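Local coordinates for GDP-mannose-dependent alpha-(1-6)-phosphatidylinositol monomannoside mannosyltransferase (Corynebacterium glutamicum, PDB 3OKP), which belongs to the GT-B glycosyltransferases, enzymes built from two Rossmann-like domains that face each other across a cleft, at residues A[40-44]-A[65-69]; A[274-280]-A[304-310]. All blocks are in the same frame, centred on the assembly; numbering follows the deposited sequence.

Contact 1. Residues A[40-44]-A[65-69]; sequences FASTQ and RSVML
Met68 reaches from the loop 65-69 across strand 37-42 to the ring of Phe40. Its CB starts 3.9 Å from Ser42 CB. From there the chain runs extended through CG to SD, which stands obliquely off the Phe40 ring, 4.6 Å from the centroid. A bend at the last torsion (chi3 -71°) then carries the methyl inward: CE lies 3.7 Å from the Phe40 ring centroid and 15° off the ring normal, a CH-pi contact over one face that completes a Met-aromatic pair. The same CE is 3.4 Å from Phe40 O. Around this pair, Phe40 also rests on helix 72-84 and Met68 touches Trp63.

The polar half lies toward the more exposed Gln44 and Ser66. Thr43 N donates to Arg65 O at 2.9 Å. The side-chain amide of Gln44 works twice, with both partners near its plane: NE2 gives a nearly straight bond to Ser66 O at 3.0 Å (168° at the hydrogen) and a more bent one to Ser42 OG at 2.9 Å. Asn12 OD1 ties the two segments together by bonding Ser42 OG and Met68 N. Two bonds thus fix the rotation of the Gln44 amide, and in the N-terminal Rossmann-like domain of this GT-B enzyme the loop between strand 59-63 and helix 72-84 is held to strand 37-42 of the parallel sheet by polar links on one side and by sulfur, methyl and ring on the other.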
loop_
_atom_site.group_PDB
_atom_site.type_symbol
_atom_site.label_atom_id
_atom_site.label_comp_id
_atom_site.label_asym_id
_atom_site.label_seq_id
_atom_site.Cartn_x
_atom_site.Cartn_y
_atom_site.Cartn_z
ATOM N N PHE A 40 19.646 7.037 -7.425
ATOM C CA PHE A 40 19.720 8.230 -8.266
ATOM C C PHE A 40 18.336 8.887 -8.238
ATOM O O PHE A 40 17.382 8.385 -8.843
ATOM C CB PHE A 40 20.150 7.841 -9.692
ATOM C CG PHE A 40 20.290 9.004 -10.648
ATOM C CD1 PHE A 40 20.982 10.160 -10.283
ATOM C CD2 PHE A 40 19.756 8.922 -11.937
ATOM C CE1 PHE A 40 21.117 11.226 -11.175
ATOM C CE2 PHE A 40 19.886 9.978 -12.838
ATOM C CZ PHE A 40 20.567 11.135 -12.456
ATOM N N ALA A 41 18.230 9.998 -7.508
ATOM C CA ALA A 41 16.934 10.624 -7.237
ATOM C C ALA A 41 16.917 12.130 -7.496
ATOM O O ALA A 41 17.932 12.807 -7.343
ATOM C CB ALA A 41 16.497 10.327 -5.802
ATOM N N SER A 42 15.752 12.644 -7.884
ATOM C CA SER A 42 15.537 14.086 -8.024
ATOM C C SER A 42 15.647 14.807 -6.673
ATOM O O SER A 42 15.666 14.167 -5.615
ATOM C CB SER A 42 14.172 14.358 -8.659
ATOM O OG SER A 42 13.132 13.784 -7.892
ATOM N N THR A 43 15.719 16.136 -6.717
ATOM C CA THR A 43 15.877 16.951 -5.511
ATOM C C THR A 43 14.823 18.057 -5.468
ATOM O O THR A 43 14.770 18.907 -6.356
ATOM C CB THR A 43 17.286 17.585 -5.445
ATOM O OG1 THR A 43 18.274 16.590 -5.739
ATOM C CG2 THR A 43 17.554 18.183 -4.062
ATOM N N GLN A 44 13.992 18.038 -4.431
ATOM C CA GLN A 44 12.920 19.023 -4.281
ATOM C C GLN A 44 13.353 20.198 -3.406
ATOM O O GLN A 44 13.058 21.355 -3.717
ATOM C CB GLN A 44 11.645 18.367 -3.737
ATOM C CG GLN A 44 10.912 17.483 -4.753
ATOM C CD GLN A 44 11.546 16.108 -4.926
ATOM O OE1 GLN A 44 11.785 15.395 -3.952
ATOM N NE2 GLN A 44 11.810 15.729 -6.173
ATOM N N ARG A 65 17.592 18.554 -10.097
ATOM C CA ARG A 65 16.351 18.987 -10.726
ATOM C C ARG A 65 15.165 18.587 -9.855
ATOM O O ARG A 65 15.167 17.519 -9.235
ATOM C CB ARG A 65 16.204 18.361 -12.116
ATOM C CG ARG A 65 17.041 19.010 -13.216
ATOM C CD ARG A 65 16.447 20.352 -13.640
ATOM N NE ARG A 65 16.787 20.712 -15.017
ATOM C CZ ARG A 65 17.886 21.369 -15.377
ATOM N NH1 ARG A 65 18.096 21.655 -16.657
ATOM N NH2 ARG A 65 18.777 21.739 -14.466
ATOM N N SER A 66 14.154 19.452 -9.822
ATOM C CA SER A 66 12.942 19.242 -9.031
ATOM C C SER A 66 12.138 18.020 -9.494
ATOM O O SER A 66 11.467 17.364 -8.690
ATOM C CB SER A 66 12.073 20.501 -9.077
ATOM O OG SER A 66 10.954 20.379 -8.220
ATOM N N VAL A 67 12.209 17.736 -10.793
ATOM C CA VAL A 67 11.562 16.570 -11.393
ATOM C C VAL A 67 12.583 15.830 -12.253
ATOM O O VAL A 67 13.252 16.437 -13.097
ATOM C CB VAL A 67 10.341 16.968 -12.281
ATOM C CG1 VAL A 67 9.568 15.731 -12.728
ATOM C CG2 VAL A 67 9.411 17.934 -11.549
ATOM N N MET A 68 12.722 14.527 -12.026
ATOM C CA MET A 68 13.546 13.706 -12.902
ATOM C C MET A 68 12.697 13.188 -14.055
ATOM O O MET A 68 11.709 12.477 -13.849
ATOM C CB MET A 68 14.201 12.544 -12.157
ATOM C CG MET A 68 15.212 11.796 -13.018
ATOM S SD MET A 68 15.883 10.302 -12.280
ATOM C CE MET A 68 16.929 10.997 -10.999
ATOM N N LEU A 69 13.097 13.561 -15.268
ATOM C CA LEU A 69 12.355 13.233 -16.478
ATOM C C LEU A 69 13.230 12.431 -17.440
ATOM O O LEU A 69 14.459 12.546 -17.391
ATOM C CB LEU A 69 11.854 14.522 -17.144
ATOM C CG LEU A 69 10.822 15.329 -16.342
ATOM C CD1 LEU A 69 10.793 16.788 -16.776
ATOM C CD2 LEU A 69 9.435 14.694 -16.430
#

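Contact 2. Residues A[274-280]-A[304-310]; sequences DIFAMPA and VPVIAGT
Phe276 and Ile307 form the regular core of a parallel strand pairing, the segments 275-278 and 306-308 running at 9° to each other with axes 4.7 Å apart. Phe276 pairs with Val306 and Ala277 with Ile307, which sets the register. Three backbone bonds alternate across it, Phe276 N to Pro305 O at 2.9 Å, Ile307 N to Phe276 O at 2.8 Å and Met278 N to Ile307 O at 3.0 Å, all nearly straight, as regular geometry requires. Side chains pack on both faces. On one, Ala277 CB meets Ile307 CB at 4.1 Å and packs on helix 213-226, while Ile275 CG2 touches Ile307 CD1, both isoleucines under helix 331-342. On the other, the Phe276 ring lies near Val306 CG2 and packs on helix 294-301. Ahead of the strand, Val304 points at its partner and sets CG1 beside Phe276 N and, less closely, CB.

Beyond Met278 the regular ladder ends, yet the backbones draw closer: Pro279 centres an inverse gamma turn, and its CA lies 3.8 Å from Gly309 CA. The looser part is Ala280 and the partly exposed Thr310, whose OG1 also bonds Glu327. The chemistry thus changes from direct amide-carbonyl pairing within a beta-alpha-beta crossover to a water between Ala280 O and Thr310 OG1 that can donate to either, past Met278, which approaches the bound guanosine-5'-diphosphate-alpha-D-mannose.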
loop_
_atom_site.group_PDB
_atom_site.type_symbol
_atom_site.label_atom_id
_atom_site.label_comp_id
_atom_site.label_asym_id
_atom_site.label_seq_id
_atom_site.Cartn_x
_atom_site.Cartn_y
_atom_site.Cartn_z
ATOM N N ASP A 274 -12.573 -4.449 17.649
ATOM C CA ASP A 274 -13.094 -5.802 17.483
ATOM C C ASP A 274 -13.080 -6.224 16.011
ATOM O O ASP A 274 -12.802 -7.380 15.691
ATOM C CB ASP A 274 -14.508 -5.899 18.060
ATOM C CG ASP A 274 -14.540 -5.684 19.567
ATOM O OD1 ASP A 274 -13.966 -6.518 20.300
ATOM O OD2 ASP A 274 -15.139 -4.682 20.019
ATOM N N ILE A 275 -13.385 -5.278 15.125
ATOM C CA ILE A 275 -13.420 -5.526 13.683
ATOM C C ILE A 275 -12.796 -4.341 12.947
ATOM O O ILE A 275 -13.017 -3.190 13.325
ATOM C CB ILE A 275 -14.882 -5.718 13.163
ATOM C CG1 ILE A 275 -15.609 -6.833 13.926
ATOM C CG2 ILE A 275 -14.904 -5.999 11.652
ATOM C CD1 ILE A 275 -17.118 -6.859 13.692
ATOM N N PHE A 276 -12.008 -4.633 11.912
ATOM C CA PHE A 276 -11.613 -3.621 10.936
ATOM C C PHE A 276 -12.467 -3.797 9.687
ATOM O O PHE A 276 -12.553 -4.895 9.134
ATOM C CB PHE A 276 -10.123 -3.707 10.574
ATOM C CG PHE A 276 -9.703 -2.715 9.509
ATOM C CD1 PHE A 276 -9.777 -3.047 8.153
ATOM C CD2 PHE A 276 -9.255 -1.444 9.862
ATOM C CE1 PHE A 276 -9.410 -2.127 7.168
ATOM C CE2 PHE A 276 -8.878 -0.522 8.888
ATOM C CZ PHE A 276 -8.960 -0.863 7.537
ATOM N N ALA A 277 -13.092 -2.711 9.246
ATOM C CA ALA A 277 -13.947 -2.748 8.066
ATOM C C ALA A 277 -13.641 -1.585 7.130
ATOM O O ALA A 277 -13.537 -0.433 7.562
ATOM C CB ALA A 277 -15.419 -2.744 8.472
ATOM N N MET A 278 -13.480 -1.905 5.850
ATOM C CA MET A 278 -13.331 -0.901 4.801
ATOM C C MET A 278 -13.850 -1.526 3.509
ATOM O O MET A 278 -13.092 -2.171 2.782
ATOM C CB MET A 278 -11.870 -0.440 4.668
ATOM C CG MET A 278 -11.690 0.875 3.909
ATOM S SD MET A 278 -11.498 0.682 2.121
ATOM C CE MET A 278 -9.748 0.318 2.001
ATOM N N PRO A 279 -15.160 -1.360 3.238
ATOM C CA PRO A 279 -15.797 -2.003 2.092
ATOM C C PRO A 279 -15.575 -1.222 0.795
ATOM O O PRO A 279 -16.515 -0.643 0.241
ATOM C CB PRO A 279 -17.276 -2.040 2.491
ATOM C CG PRO A 279 -17.457 -0.857 3.392
ATOM C CD PRO A 279 -16.113 -0.541 4.014
ATOM N N ALA A 280 -14.327 -1.219 0.330
ATOM C CA ALA A 280 -13.923 -0.503 -0.881
ATOM C C ALA A 280 -14.752 -0.901 -2.102
ATOM O O ALA A 280 -15.001 -2.087 -2.335
ATOM C CB ALA A 280 -12.433 -0.725 -1.156
ATOM N N VAL A 304 -6.595 -8.332 14.055
ATOM C CA VAL A 304 -7.982 -7.870 14.020
ATOM C C VAL A 304 -8.687 -8.434 12.780
ATOM O O VAL A 304 -8.154 -8.323 11.674
ATOM C CB VAL A 304 -8.055 -6.316 14.021
ATOM C CG1 VAL A 304 -9.502 -5.819 14.016
ATOM C CG2 VAL A 304 -7.298 -5.737 15.216
ATOM N N PRO A 305 -9.878 -9.054 12.963
ATOM C CA PRO A 305 -10.684 -9.570 11.847
ATOM C C PRO A 305 -10.982 -8.482 10.812
ATOM O O PRO A 305 -11.242 -7.338 11.180
ATOM C CB PRO A 305 -11.988 -10.008 12.523
ATOM C CG PRO A 305 -11.613 -10.284 13.929
ATOM C CD PRO A 305 -10.519 -9.314 14.265
ATOM N N VAL A 306 -10.942 -8.842 9.533
ATOM C CA VAL A 306 -11.098 -7.860 8.462
ATOM C C VAL A 306 -12.369 -8.068 7.643
ATOM O O VAL A 306 -12.701 -9.189 7.271
ATOM C CB VAL A 306 -9.857 -7.842 7.523
ATOM C CG1 VAL A 306 -10.121 -7.022 6.261
ATOM C CG2 VAL A 306 -8.646 -7.297 8.260
ATOM N N ILE A 307 -13.084 -6.978 7.388
ATOM C CA ILE A 307 -14.084 -6.954 6.329
ATOM C C ILE A 307 -13.537 -6.053 5.221
ATOM O O ILE A 307 -13.268 -4.867 5.438
ATOM C CB ILE A 307 -15.482 -6.497 6.822
ATOM C CG1 ILE A 307 -16.048 -7.514 7.823
ATOM C CG2 ILE A 307 -16.440 -6.314 5.637
ATOM C CD1 ILE A 307 -17.335 -7.093 8.498
ATOM N N ALA A 308 -13.332 -6.647 4.049
ATOM C CA ALA A 308 -12.787 -5.942 2.893
ATOM C C ALA A 308 -13.852 -5.792 1.812
ATOM O O ALA A 308 -14.874 -6.487 1.830
ATOM C CB ALA A 308 -11.566 -6.681 2.352
ATOM N N GLY A 309 -13.612 -4.873 0.881
ATOM C CA GLY A 309 -14.519 -4.649 -0.242
ATOM C C GLY A 309 -14.146 -5.453 -1.473
ATOM O O GLY A 309 -13.144 -6.175 -1.484
ATOM N N THR A 310 -14.965 -5.322 -2.511
ATOM C CA THR A 310 -14.789 -6.076 -3.751
ATOM C C THR A 310 -13.871 -5.371 -4.751
ATOM O O THR A 310 -13.512 -5.953 -5.775
ATOM C CB THR A 310 -16.143 -6.339 -4.442
ATOM O OG1 THR A 310 -16.830 -5.094 -4.627
ATOM C CG2 THR A 310 -17.009 -7.285 -3.609
HETATM O O HOH W 1 -17.540 -3.043 -2.227
#

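Contacts 1 and 2 lie in the two Rossmann-like halves of the GT-B enzyme and on opposite sides of the chain's centre, with 38 Å between their centres and about 27 Å between nearest atoms, so neither touches the other. Both segments of contact 1 precede those of contact 2 in sequence. Contact 1 belongs to the seven-stranded parallel sheet, near its edge strand 59-63; contact 2 lies inside the six-stranded one. Their relation to the ligand differs: the pocket residues fall between positions 205 and 298, and in contact 2 the Met278 side chain is about 5 Å from the bound guanosine-5'-diphosphate-alpha-D-mannose, whereas contact 1 contributes none of those residues.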